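Local coordinates for protein sugar ABC transporter (Agrobacterium radiobacter, PDB 4RXT) that probably serves as the periplasmic solute-binding component of an ABC-type sugar importer and holds alpha-L-arabinopyranose in the cleft between its two lobes, at residues T107-G112 against L147-T152; S16-I21 against G91-A96; A116-A121 against L155-T160; N49-I54 against S69-K74; A122-M127 against K193-F198. All blocks are in the same frame, centred on the assembly; numbering follows the deposited sequence. Where two conformers were deposited one is given.

Interaction 1: T107-G112 against L147-T152; sequences TDNTQG and LEQRRT. With ARA (alpha-L-arabinopyranose), chain B.
At the sugar site of this two-lobed periplasmic binding protein, R150 reaches alpha-L-arabinopyranose while leaning on N109, near the N-terminal ends of helices 145-161 and 109-128. The long arginine suits the task: extended from CG to NE (chi3 -166°), it carries its guanidinium from the helix to the ligand. NH1 donates to ARA O1 at 2.8 Å in a nearly straight bond (165°), and NH2 donates to ARA O2 at 2.8 Å. On the adjoining edge, R150 NE at 2.8 Å and the same NH2 at 2.9 Å both donate to N109 OD1. The oxygen lies in the guanidinium plane, yet both nitrogens approach it from one face of the amide, above the carbonyl plane. Two bonds to one atom restrict rotation of the guanidinium, so N109 acts from the second shell to orient R150, which touches the sugar directly. F226 adds a cation-pi contact to R150, and S200 O accepts from NH1.

Behind this pair the helices come very close. T110 CA meets Q149 O at 3.5 Å in a CA-H...O contact, and the small hydroxyl T110 OG1 rests on Q149 CB, also at 3.5 Å. A water accepts from N109 N and donates to Q149 OE1, tying the side chain of Q149 to the start of the other helix. D108, at the N-cap, receives Q111 N through OD1 at 3.1 Å. An arginine from the first turns of a second-lobe helix, held by an asparagine and donating to two adjacent sugar oxygens, belongs to the interlobe cleft of a periplasmic binding protein.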
# COMPACT_ATOMS: atom_id res chain seq x y z
N THR A 107 -7.09 3.98 -0.21
CA THR A 107 -6.43 5.22 0.14
C THR A 107 -6.43 6.15 -1.11
O THR A 107 -6.36 5.69 -2.25
CB THR A 107 -4.98 4.92 0.56
OG1 THR A 107 -5.02 3.94 1.61
CG2 THR A 107 -4.20 6.19 1.01
N ASP A 108 -6.48 7.46 -0.87
CA ASP A 108 -6.15 8.45 -1.89
C ASP A 108 -4.61 8.45 -1.96
O ASP A 108 -3.92 9.08 -1.19
CB ASP A 108 -6.71 9.82 -1.50
CG ASP A 108 -6.37 10.93 -2.51
OD1 ASP A 108 -5.42 10.79 -3.37
OD2 ASP A 108 -7.05 11.98 -2.38
N ASN A 109 -4.10 7.67 -2.90
CA ASN A 109 -2.66 7.42 -2.95
C ASN A 109 -1.82 8.61 -3.39
O ASN A 109 -0.70 8.76 -2.95
CB ASN A 109 -2.34 6.18 -3.75
CG ASN A 109 -2.71 4.93 -2.97
OD1 ASN A 109 -2.14 4.68 -1.91
ND2 ASN A 109 -3.69 4.18 -3.47
N THR A 110 -2.38 9.48 -4.20
CA THR A 110 -1.66 10.68 -4.57
C THR A 110 -1.49 11.58 -3.34
O THR A 110 -0.37 12.10 -3.05
CB THR A 110 -2.37 11.41 -5.71
OG1 THR A 110 -2.54 10.49 -6.80
CG2 THR A 110 -1.51 12.56 -6.15
N GLN A 111 -2.58 11.75 -2.59
CA GLN A 111 -2.52 12.51 -1.34
C GLN A 111 -1.55 11.85 -0.35
O GLN A 111 -0.85 12.53 0.40
CB GLN A 111 -3.91 12.65 -0.72
CG GLN A 111 -3.98 13.56 0.49
CD GLN A 111 -5.36 13.55 1.14
OE1 GLN A 111 -6.09 14.55 1.08
NE2 GLN A 111 -5.75 12.40 1.73
N GLY A 112 -1.52 10.53 -0.36
CA GLY A 112 -0.61 9.79 0.53
C GLY A 112 0.85 10.13 0.21
O GLY A 112 1.67 10.31 1.11
N LEU A 147 1.30 2.53 -5.99
CA LEU A 147 2.69 3.02 -5.82
C LEU A 147 3.05 4.15 -6.81
O LEU A 147 3.79 5.09 -6.46
CB LEU A 147 3.69 1.89 -5.95
CG LEU A 147 3.42 0.68 -5.02
CD1 LEU A 147 4.54 -0.36 -5.18
CD2 LEU A 147 3.19 1.04 -3.55
N GLU A 148 2.57 4.02 -8.05
CA GLU A 148 2.82 5.09 -9.03
C GLU A 148 2.15 6.41 -8.61
O GLU A 148 2.71 7.52 -8.77
CB GLU A 148 2.41 4.67 -10.42
CG GLU A 148 3.25 3.52 -10.96
CD GLU A 148 4.76 3.79 -11.03
OE1 GLU A 148 5.20 4.96 -11.20
OE2 GLU A 148 5.53 2.81 -10.97
N GLN A 149 0.96 6.30 -8.03
CA GLN A 149 0.30 7.51 -7.50
C GLN A 149 1.04 8.13 -6.31
O GLN A 149 1.13 9.34 -6.19
CB GLN A 149 -1.16 7.24 -7.16
CG GLN A 149 -1.97 7.01 -8.41
CD GLN A 149 -3.42 6.77 -8.12
OE1 GLN A 149 -3.74 6.12 -7.16
NE2 GLN A 149 -4.30 7.29 -8.96
N ARG A 150 1.54 7.29 -5.40
CA ARG A 150 2.34 7.80 -4.26
C ARG A 150 3.58 8.51 -4.79
O ARG A 150 3.95 9.60 -4.32
CB ARG A 150 2.72 6.68 -3.31
CG ARG A 150 1.52 6.08 -2.66
CD ARG A 150 1.87 4.84 -1.87
NE ARG A 150 0.63 4.14 -1.54
CZ ARG A 150 0.53 2.93 -1.02
NH1 ARG A 150 1.62 2.26 -0.63
NH2 ARG A 150 -0.68 2.45 -0.86
N ARG A 151 4.21 7.91 -5.78
CA ARG A 151 5.39 8.52 -6.37
C ARG A 151 5.07 9.90 -6.97
O ARG A 151 5.77 10.87 -6.71
CB ARG A 151 5.98 7.58 -7.43
CG ARG A 151 7.07 8.19 -8.31
CD ARG A 151 7.67 7.16 -9.24
NE ARG A 151 8.70 7.73 -10.09
CZ ARG A 151 8.46 8.53 -11.13
NH1 ARG A 151 7.22 8.81 -11.49
NH2 ARG A 151 9.47 9.02 -11.80
N THR A 152 4.00 9.96 -7.72
CA THR A 152 3.56 11.23 -8.33
C THR A 152 3.25 12.28 -7.25
O THR A 152 3.68 13.43 -7.31
CB THR A 152 2.34 10.97 -9.24
OG1 THR A 152 2.76 10.16 -10.35
CG2 THR A 152 1.80 12.28 -9.81
C1 ARA B . 0.75 -1.41 0.59
C2 ARA B . 0.12 -0.93 -0.73
C3 ARA B . -0.07 -2.11 -1.66
C4 ARA B . 1.24 -2.91 -1.83
C5 ARA B . 2.23 -2.55 -0.81
O1 ARA B . 1.28 -0.12 0.90
O2 ARA B . -1.17 -0.33 -0.49
O3 ARA B . -0.62 -1.63 -2.90
O4 ARA B . 1.96 -2.55 -3.01
O5 ARA B . 1.72 -2.45 0.53
O HOH W 1 -5.69 6.55 -5.12

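Interaction 2: S16-I21 against G91-A96; sequences SFYWQI and GIDSGA. With ARA (alpha-L-arabinopyranose), chain B.
Y18 and W19, at the start of helix 17-33, meet D93 at the C-terminal end of strand 89-92, in the parallel-sheet lobe of the Rossmann-like periplasmic binding protein fold. That edge of the sheet is where such folds commonly bind ligands, and here it holds alpha-L-arabinopyranose.

Hydrogen bonding centres on the carboxylate. Y18 OH donates to D93 OD1 at 2.8 Å, almost in line with the C-O bond. The sugar adds two short bonds, ARA O2 donating to D93 OD1 and ARA O3 to D93 OD2, both at 2.5 Å. An aspartate can thus take two adjacent sugar hydroxyls, one on each oxygen, while Y18 OH gives OD1 a second donor.

The Y18 ring lies against the sugar. Its CG is anti to the backbone N (chi1 179°), and the ring is carried under the sugar with ARA C1 3.7 Å above its plane, over the centre. Tyrosine therefore offers a flat face to the sugar and a hydroxyl to the aspartate. Y18 CD2 in turn sits over the face of the W19 indole.

W19 presents an edge to the opposite segment, and its NE1 is hydrogen-bonded to OE2 of E45, another sugar-binding residue. I92 CD1 approaches that edge near the ring plane, 4.4 Å from W19 CZ3, and W19 CH2 lies 3.4 Å from D93 OD2.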
# COMPACT_ATOMS: atom_id res chain seq x y z
N SER A 16 2.50 -11.19 2.75
CA SER A 16 2.74 -9.84 3.25
C SER A 16 1.82 -9.53 4.44
O SER A 16 0.65 -9.80 4.37
CB SER A 16 2.43 -8.85 2.11
OG SER A 16 2.31 -7.49 2.56
N PHE A 17 2.37 -8.97 5.51
CA PHE A 17 1.55 -8.61 6.67
C PHE A 17 0.43 -7.66 6.30
O PHE A 17 -0.67 -7.75 6.84
CB PHE A 17 2.40 -7.99 7.75
CG PHE A 17 1.66 -7.64 9.00
CD1 PHE A 17 1.21 -8.63 9.84
CD2 PHE A 17 1.41 -6.32 9.31
CE1 PHE A 17 0.54 -8.29 11.01
CE2 PHE A 17 0.76 -5.97 10.46
CZ PHE A 17 0.30 -6.96 11.31
N TYR A 18 0.71 -6.71 5.41
CA TYR A 18 -0.33 -5.79 5.00
C TYR A 18 -1.56 -6.53 4.43
O TYR A 18 -2.70 -6.26 4.81
CB TYR A 18 0.23 -4.86 3.95
CG TYR A 18 -0.80 -3.87 3.44
CD1 TYR A 18 -1.04 -2.67 4.10
CD2 TYR A 18 -1.53 -4.12 2.26
CE1 TYR A 18 -1.98 -1.76 3.61
CE2 TYR A 18 -2.47 -3.22 1.80
CZ TYR A 18 -2.66 -2.02 2.44
OH TYR A 18 -3.59 -1.11 1.98
N TRP A 19 -1.29 -7.44 3.49
CA TRP A 19 -2.39 -8.21 2.87
C TRP A 19 -3.06 -9.16 3.84
O TRP A 19 -4.22 -9.45 3.69
CB TRP A 19 -1.94 -8.95 1.59
CG TRP A 19 -1.55 -7.97 0.53
CD1 TRP A 19 -0.31 -7.71 0.09
CD2 TRP A 19 -2.41 -7.00 -0.04
NE1 TRP A 19 -0.32 -6.64 -0.77
CE2 TRP A 19 -1.61 -6.19 -0.88
CE3 TRP A 19 -3.76 -6.73 0.06
CZ2 TRP A 19 -2.14 -5.17 -1.59
CZ3 TRP A 19 -4.29 -5.72 -0.66
CH2 TRP A 19 -3.49 -4.95 -1.47
N GLN A 20 -2.30 -9.63 4.82
CA GLN A 20 -2.89 -10.45 5.89
C GLN A 20 -3.90 -9.66 6.74
O GLN A 20 -4.90 -10.19 7.21
CB GLN A 20 -1.81 -11.08 6.75
CG GLN A 20 -1.06 -12.13 5.95
CD GLN A 20 0.31 -12.51 6.49
OE1 GLN A 20 0.73 -12.05 7.56
NE2 GLN A 20 1.04 -13.33 5.71
N ILE A 21 -3.68 -8.36 6.87
CA ILE A 21 -4.65 -7.49 7.57
C ILE A 21 -5.92 -7.39 6.73
O ILE A 21 -7.02 -7.55 7.21
CB ILE A 21 -4.12 -6.07 7.86
CG1 ILE A 21 -2.91 -6.11 8.82
CG2 ILE A 21 -5.25 -5.22 8.48
CD1 ILE A 21 -2.13 -4.80 8.86
N GLY A 91 -13.12 -3.43 -6.45
CA GLY A 91 -11.68 -3.19 -6.30
C GLY A 91 -11.29 -2.60 -4.97
O GLY A 91 -12.06 -1.86 -4.33
N ILE A 92 -10.08 -2.96 -4.53
CA ILE A 92 -9.48 -2.34 -3.35
C ILE A 92 -8.02 -1.96 -3.62
O ILE A 92 -7.33 -2.54 -4.48
CB ILE A 92 -9.61 -3.21 -2.07
CG1 ILE A 92 -8.89 -4.54 -2.22
CG2 ILE A 92 -11.08 -3.42 -1.72
CD1 ILE A 92 -8.69 -5.27 -0.89
N ASP A 93 -7.56 -0.95 -2.87
CA ASP A 93 -6.13 -0.64 -2.68
C ASP A 93 -5.36 0.02 -3.82
O ASP A 93 -4.56 0.91 -3.56
CB ASP A 93 -5.37 -1.87 -2.13
CG ASP A 93 -3.90 -1.58 -1.87
OD1 ASP A 93 -3.60 -1.05 -0.77
OD2 ASP A 93 -3.07 -1.85 -2.77
N SER A 94 -5.56 -0.44 -5.06
CA SER A 94 -4.62 -0.15 -6.13
C SER A 94 -5.38 -0.28 -7.44
O SER A 94 -6.05 -1.26 -7.66
CB SER A 94 -3.45 -1.15 -6.07
OG SER A 94 -2.38 -0.82 -6.93
N GLY A 95 -5.29 0.72 -8.29
CA GLY A 95 -6.16 0.78 -9.48
C GLY A 95 -5.77 -0.14 -10.61
O GLY A 95 -4.68 -0.71 -10.64
N ALA A 96 -6.71 -0.30 -11.54
CA ALA A 96 -6.45 -1.03 -12.77
C ALA A 96 -7.06 -0.25 -13.93
O ALA A 96 -8.01 0.56 -13.78
CB ALA A 96 -6.99 -2.46 -12.73
C1 ARA B . 0.75 -1.41 0.59
C2 ARA B . 0.12 -0.93 -0.73
C3 ARA B . -0.07 -2.11 -1.66
C4 ARA B . 1.24 -2.91 -1.83
C5 ARA B . 2.23 -2.55 -0.81
O1 ARA B . 1.28 -0.12 0.90
O2 ARA B . -1.17 -0.33 -0.49
O3 ARA B . -0.62 -1.63 -2.90
O4 ARA B . 1.96 -2.55 -3.01
O5 ARA B . 1.72 -2.45 0.53

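Interaction 3: A116-A121 against L155-T160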
# COMPACT_ATOMS: atom_id res chain seq x y z
N ALA A 116 3.48 12.25 2.63
CA ALA A 116 4.82 11.72 2.88
C ALA A 116 5.87 12.78 2.61
O ALA A 116 6.88 12.89 3.35
CB ALA A 116 5.09 10.48 2.05
N ALA A 117 5.66 13.55 1.52
CA ALA A 117 6.58 14.66 1.19
C ALA A 117 6.63 15.69 2.31
O ALA A 117 7.74 16.10 2.76
CB ALA A 117 6.22 15.33 -0.14
N ASP A 118 5.44 16.06 2.80
CA ASP A 118 5.35 17.02 3.90
C ASP A 118 6.09 16.46 5.12
O ASP A 118 6.78 17.19 5.83
CB ASP A 118 3.91 17.33 4.26
CG ASP A 118 3.15 18.07 3.17
OD1 ASP A 118 3.78 18.81 2.37
OD2 ASP A 118 1.90 17.94 3.21
N GLY A 119 5.93 15.16 5.38
CA GLY A 119 6.52 14.52 6.60
C GLY A 119 8.02 14.48 6.46
O GLY A 119 8.76 14.73 7.40
N LEU A 120 8.50 14.23 5.24
CA LEU A 120 9.94 14.14 5.02
C LEU A 120 10.61 15.50 5.18
O LEU A 120 11.65 15.65 5.81
CB LEU A 120 10.23 13.56 3.62
CG LEU A 120 11.69 13.37 3.27
CD1 LEU A 120 12.29 12.37 4.23
CD2 LEU A 120 11.92 12.82 1.88
N ALA A 121 9.96 16.52 4.65
CA ALA A 121 10.46 17.88 4.77
C ALA A 121 10.53 18.28 6.24
O ALA A 121 11.51 18.88 6.69
CB ALA A 121 9.59 18.85 3.99
N LEU A 155 6.58 13.43 -5.63
CA LEU A 155 7.43 14.21 -6.52
C LEU A 155 6.83 15.61 -6.78
O LEU A 155 7.56 16.60 -6.74
CB LEU A 155 7.71 13.47 -7.84
CG LEU A 155 8.59 12.20 -7.74
CD1 LEU A 155 8.69 11.51 -9.08
CD2 LEU A 155 9.96 12.53 -7.15
N ASP A 156 5.53 15.68 -7.03
CA ASP A 156 4.84 16.92 -7.28
C ASP A 156 4.93 17.87 -6.08
O ASP A 156 5.21 19.06 -6.21
CB ASP A 156 3.37 16.64 -7.61
CG ASP A 156 3.17 15.98 -9.00
OD1 ASP A 156 4.13 15.86 -9.80
OD2 ASP A 156 2.02 15.56 -9.25
N GLN A 157 4.72 17.34 -4.89
CA GLN A 157 4.73 18.17 -3.68
C GLN A 157 6.16 18.68 -3.45
O GLN A 157 6.41 19.83 -3.12
CB GLN A 157 4.22 17.33 -2.49
CG GLN A 157 4.00 18.15 -1.22
CD GLN A 157 2.75 19.00 -1.24
OE1 GLN A 157 2.20 19.32 -2.29
NE2 GLN A 157 2.29 19.40 -0.07
N VAL A 158 7.13 17.79 -3.63
CA VAL A 158 8.52 18.21 -3.48
C VAL A 158 8.86 19.35 -4.42
O VAL A 158 9.53 20.36 -4.05
CB VAL A 158 9.50 17.04 -3.61
CG1 VAL A 158 10.95 17.54 -3.69
CG2 VAL A 158 9.38 16.16 -2.37
N LYS A 159 8.43 19.19 -5.64
CA LYS A 159 8.76 20.17 -6.67
C LYS A 159 8.19 21.56 -6.40
O LYS A 159 8.89 22.58 -6.60
CB LYS A 159 8.30 19.71 -8.02
CG LYS A 159 8.69 20.72 -9.11
CD LYS A 159 8.56 20.24 -10.52
CE LYS A 159 8.90 21.39 -11.46
NZ LYS A 159 10.34 21.57 -11.77
N THR A 160 6.96 21.63 -5.93
CA THR A 160 6.32 22.96 -5.78
C THR A 160 6.53 23.55 -4.37
O THR A 160 6.78 24.75 -4.19
CB THR A 160 4.84 22.94 -6.16
OG1 THR A 160 4.14 22.09 -5.30
CG2 THR A 160 4.67 22.41 -7.54
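A117 lies against Q157 and V158 where helix 116-121 passes helix 155-160, the two short axes being 9.1 Å apart at closest and their N-to-C directions 49° apart. The nearest CA atoms, those of A117 and V158, are separated by 6.2 Å. An alanine suits such a close approach: its methyl, A117 CB, touches Q157 CB at 3.7 Å and V158 CG2 at 4.0 Å.

These segments lie on helices 109-128 and 145-161, which flank strand 133-139 along the chain and pack against the sheet of the second lobe. Helix 145-161 is the connection of a beta-alpha-beta crossover to strand 165-172, and V158 also touches L165 and V167 of that strand.

At the partly exposed margin of the pair a polar link takes over from the methyl contacts, and there the amide of Q157 supplies an N-H to the carboxylate of D118. With its chain bent at chi2 (75°), Q157 folds back so that NE2 donates to D118 OD1 at 2.9 Å, the N-H...O angle being 173°. The oxygen is met on its syn side, a little out of the carboxylate plane, and lies in the plane of the glutamine amide. D118 OD1 accepts from Y162 OH as well, so a single carboxylate oxygen receives donors from two residues.

Interaction 4: N49-I54 against S69-K74; sequences NGQISI and SPTEFK
Q51 stretches toward T71 and S69 with CG anti to the backbone N (chi1 -166°) and the chain extended through chi2 (-176°). A final turn at chi3 (59°) lays the amide along the backbone of the loop. Both ends of that amide are then used. Q51 OE1 accepts from T71 N at 2.8 Å, while Q51 NE2 donates to S69 O at 2.9 Å. The NE2 hydrogen bond lies near the amide plane of Q51 but reaches the S69 carbonyl from above its plane. The two bonded groups flank P70, which has no N-H of its own, and OE1 lies 3.6 Å from P70 CA. A glutamine suits the place because one neutral group is both donor and acceptor and satisfies two buried backbone atoms.

Helix 48-60 connects strands 39-41 and 66-68 in the parallel sheet, a beta-alpha-beta crossover that passes strand 9-11, where Q51 also touches I10. The loop 69-74 leaves the C-terminal end of strand 66-68, close to K12 of the sugar site.

T71 packs its methyl along the glutamine, with CG2 3.4 Å from Q51 OE1. Its hydroxyl turns to another task: T71 OG1 is hydrogen-bonded to the backbone O of E45, a sugar-binding residue.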
# COMPACT_ATOMS: atom_id res chain seq x y z
N ASN A 49 1.09 -12.49 -13.60
CA ASN A 49 0.46 -13.63 -14.28
C ASN A 49 -0.28 -14.50 -13.26
O ASN A 49 -1.37 -14.99 -13.53
CB ASN A 49 1.52 -14.48 -15.01
CG ASN A 49 0.91 -15.54 -15.90
OD1 ASN A 49 -0.04 -15.29 -16.64
ND2 ASN A 49 1.48 -16.72 -15.86
N GLY A 50 0.35 -14.67 -12.09
CA GLY A 50 -0.20 -15.46 -11.03
C GLY A 50 -1.54 -14.92 -10.62
O GLY A 50 -2.50 -15.67 -10.45
N GLN A 51 -1.60 -13.62 -10.44
CA GLN A 51 -2.88 -13.00 -10.07
C GLN A 51 -3.93 -13.14 -11.18
O GLN A 51 -5.09 -13.40 -10.92
CB GLN A 51 -2.70 -11.53 -9.68
CG GLN A 51 -3.95 -11.02 -9.00
CD GLN A 51 -3.93 -9.55 -8.65
OE1 GLN A 51 -3.78 -8.70 -9.51
NE2 GLN A 51 -4.07 -9.25 -7.38
N ILE A 52 -3.51 -12.93 -12.43
CA ILE A 52 -4.44 -13.05 -13.55
C ILE A 52 -5.04 -14.47 -13.61
O ILE A 52 -6.24 -14.65 -13.78
CB ILE A 52 -3.76 -12.63 -14.86
CG1 ILE A 52 -3.43 -11.14 -14.85
CG2 ILE A 52 -4.69 -12.93 -16.05
CD1 ILE A 52 -2.53 -10.72 -16.00
N SER A 53 -4.18 -15.47 -13.47
CA SER A 53 -4.60 -16.87 -13.45
C SER A 53 -5.61 -17.15 -12.34
O SER A 53 -6.64 -17.79 -12.55
CB SER A 53 -3.39 -17.80 -13.29
OG SER A 53 -2.57 -17.76 -14.44
N ILE A 54 -5.31 -16.64 -11.16
CA ILE A 54 -6.21 -16.79 -10.01
C ILE A 54 -7.57 -16.13 -10.27
O ILE A 54 -8.61 -16.73 -9.99
CB ILE A 54 -5.53 -16.25 -8.72
CG1 ILE A 54 -4.37 -17.16 -8.33
CG2 ILE A 54 -6.54 -16.07 -7.56
CD1 ILE A 54 -3.42 -16.51 -7.36
N SER A 69 -7.49 -6.74 -5.24
CA SER A 69 -6.47 -5.67 -5.24
C SER A 69 -5.58 -5.87 -6.46
O SER A 69 -4.64 -6.61 -6.38
CB SER A 69 -5.64 -5.68 -3.94
OG SER A 69 -4.94 -6.90 -3.86
N PRO A 70 -5.88 -5.19 -7.57
CA PRO A 70 -5.10 -5.42 -8.78
C PRO A 70 -3.62 -5.13 -8.58
O PRO A 70 -3.25 -4.04 -8.19
CB PRO A 70 -5.71 -4.47 -9.81
CG PRO A 70 -7.07 -4.14 -9.29
CD PRO A 70 -6.99 -4.24 -7.79
N THR A 71 -2.78 -6.10 -8.94
CA THR A 71 -1.37 -5.98 -8.64
C THR A 71 -0.59 -5.03 -9.54
O THR A 71 0.36 -4.41 -9.12
CB THR A 71 -0.72 -7.36 -8.48
OG1 THR A 71 0.48 -7.21 -7.71
CG2 THR A 71 -0.46 -7.99 -9.83
N GLU A 72 -1.03 -4.89 -10.80
CA GLU A 72 -0.34 -4.04 -11.77
C GLU A 72 -1.50 -3.36 -12.54
O GLU A 72 -2.47 -4.02 -12.92
CB GLU A 72 0.56 -4.93 -12.68
CG GLU A 72 1.80 -4.28 -13.31
CD GLU A 72 1.60 -3.65 -14.70
OE1 GLU A 72 0.53 -3.79 -15.30
OE2 GLU A 72 2.54 -3.00 -15.19
N PHE A 73 -1.38 -2.05 -12.75
CA PHE A 73 -2.45 -1.22 -13.29
C PHE A 73 -2.87 -1.60 -14.72
O PHE A 73 -4.04 -1.86 -14.99
CB PHE A 73 -2.02 0.27 -13.25
CG PHE A 73 -3.03 1.21 -13.82
CD1 PHE A 73 -4.04 1.71 -13.05
CD2 PHE A 73 -2.95 1.61 -15.16
CE1 PHE A 73 -5.00 2.58 -13.58
CE2 PHE A 73 -3.90 2.47 -15.70
CZ PHE A 73 -4.92 2.97 -14.92
N LYS A 74 -1.90 -1.60 -15.64
CA LYS A 74 -2.22 -1.88 -17.04
C LYS A 74 -2.59 -3.34 -17.24
O LYS A 74 -3.63 -3.67 -17.83
CB LYS A 74 -1.06 -1.50 -17.98
CG LYS A 74 -1.41 -1.45 -19.48
CD LYS A 74 -0.48 -0.44 -20.18
CE LYS A 74 -0.93 -0.05 -21.58
NZ LYS A 74 0.22 0.26 -22.49

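Interaction 5: A122-M127 against K193-F198; sequences AAIKAM and KIVGVF
I124 and M127, one helical turn apart on the inner side of helix 122-127, reach V195 and G196 of 193-198 through the tips of their side chains. In I124 the CG1 branch lies anti to the carbonyl carbon (chi1 -67°), and chi2 near 164° extends it, so that CD1 projects furthest toward the strand. This methyl meets V195 CG2 at 4.0 Å and G196 CA at 4.2 Å. Glycine suits that position because it has no side chain between the strand backbone and the isoleucine tip.

M127 reaches in differently. Its CG is anti to the backbone N and the chain stays straight through SD, then bends at chi3 (60°), swinging CE onto the valine. CE comes to 3.9 Å from V195 CB and to 3.8 Å from V195 O. The unbranched, flexible methionine thus reaches the valine at the more exposed edge of the contact, where the beta-branched isoleucine fills the more buried part.

V195 meets both partners, on different sides of its side chain: it crosses I124 at about a right angle, with CG2 taking the isoleucine contact, while CB faces the methionine methyl. The side-chain contacts are apolar.

The helix axis passes 8.8 Å from the strand axis and runs nearly antiparallel to it, at 154°, as the helices covering a Rossmann-like sheet do. Strand 194-199 is flanked by strands 133-139 and 222-226, with helix 109-128 over this face and M127 also touching K222, while V197 points away from the helix and touches M184 of helix 177-190.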
# COMPACT_ATOMS: atom_id res chain seq x y z
N ALA A 122 9.48 17.95 6.98
CA ALA A 122 9.43 18.30 8.41
C ALA A 122 10.55 17.58 9.16
O ALA A 122 11.21 18.16 10.07
CB ALA A 122 8.07 17.93 8.99
N ALA A 123 10.78 16.32 8.80
CA ALA A 123 11.81 15.53 9.48
C ALA A 123 13.21 16.07 9.20
O ALA A 123 14.07 16.16 10.12
CB ALA A 123 11.70 14.07 9.08
N ILE A 124 13.44 16.43 7.94
CA ILE A 124 14.72 17.03 7.56
C ILE A 124 14.93 18.37 8.30
O ILE A 124 16.02 18.69 8.77
CB ILE A 124 14.86 17.18 6.04
CG1 ILE A 124 14.93 15.77 5.44
CG2 ILE A 124 16.09 18.01 5.70
CD1 ILE A 124 14.68 15.75 3.96
N LYS A 125 13.88 19.18 8.37
CA LYS A 125 13.93 20.45 9.10
C LYS A 125 14.26 20.25 10.58
O LYS A 125 15.07 20.99 11.14
CB LYS A 125 12.62 21.18 8.97
CG LYS A 125 12.54 22.46 9.77
CD LYS A 125 11.47 23.37 9.23
CE LYS A 125 10.12 22.80 9.48
NZ LYS A 125 9.14 23.78 8.97
N ALA A 126 13.64 19.27 11.22
CA ALA A 126 13.97 19.01 12.61
C ALA A 126 15.44 18.62 12.78
O ALA A 126 16.12 19.01 13.74
CB ALA A 126 13.07 17.91 13.18
N MET A 127 15.94 17.81 11.86
CA MET A 127 17.32 17.31 11.94
C MET A 127 18.35 18.43 11.67
O MET A 127 19.35 18.56 12.33
CB MET A 127 17.52 16.15 10.97
CG MET A 127 18.93 15.58 10.90
SD MET A 127 19.24 14.18 9.77
CE MET A 127 18.80 14.85 8.18
N LYS A 193 25.58 12.75 0.42
CA LYS A 193 24.73 13.93 0.67
C LYS A 193 23.24 13.59 0.93
O LYS A 193 22.46 14.46 1.31
CB LYS A 193 24.81 14.92 -0.48
CG LYS A 193 26.18 15.51 -0.69
CD LYS A 193 26.16 16.45 -1.91
CE LYS A 193 27.53 17.07 -2.16
NZ LYS A 193 27.41 18.12 -3.20
N ILE A 194 22.84 12.33 0.74
CA ILE A 194 21.42 11.99 0.90
C ILE A 194 21.02 12.20 2.37
O ILE A 194 21.71 11.71 3.27
CB ILE A 194 21.13 10.56 0.45
CG1 ILE A 194 21.22 10.48 -1.09
CG2 ILE A 194 19.75 10.11 0.94
CD1 ILE A 194 21.39 9.06 -1.61
N VAL A 195 19.95 12.97 2.60
CA VAL A 195 19.43 13.22 3.97
C VAL A 195 18.04 12.68 4.23
O VAL A 195 17.54 12.61 5.36
CB VAL A 195 19.42 14.72 4.33
CG1 VAL A 195 20.83 15.25 4.41
CG2 VAL A 195 18.61 15.51 3.32
N GLY A 196 17.40 12.22 3.17
CA GLY A 196 16.01 11.82 3.23
C GLY A 196 15.61 10.76 2.22
O GLY A 196 16.13 10.73 1.10
N VAL A 197 14.65 9.92 2.59
CA VAL A 197 14.18 8.83 1.76
C VAL A 197 12.69 8.63 1.96
O VAL A 197 12.21 8.61 3.12
CB VAL A 197 14.85 7.48 2.16
CG1 VAL A 197 14.44 6.36 1.21
CG2 VAL A 197 16.37 7.61 2.28
N PHE A 198 11.97 8.48 0.84
CA PHE A 198 10.58 8.00 0.84
C PHE A 198 10.54 6.56 0.35
O PHE A 198 10.93 6.27 -0.76
CB PHE A 198 9.71 8.93 -0.05
CG PHE A 198 8.27 8.51 -0.16
CD1 PHE A 198 7.58 7.96 0.91
CD2 PHE A 198 7.60 8.68 -1.35
CE1 PHE A 198 6.26 7.58 0.80
CE2 PHE A 198 6.26 8.31 -1.48
CZ PHE A 198 5.58 7.77 -0.41

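Along the chain, interaction 4 is nested within the loop closed by interaction 2, and both precede interactions 1, 3 and 5, whose segments alternate. Interactions 2 and 4, with centres 12 Å apart, belong to the first parallel sheet and its surroundings. Interactions 3 and 5, 11 Å apart, lie in the second lobe, and interactions 4 and 5 are the most distant pair at about 35 Å between centres. Helix 109-128 serves interactions 1, 3 and 5, and helix 145-161 serves 1 and 3. Interactions 1 and 2 both touch the sugar and each other, so the sugar is gripped from both lobes, each with its own sheet, across the cleft.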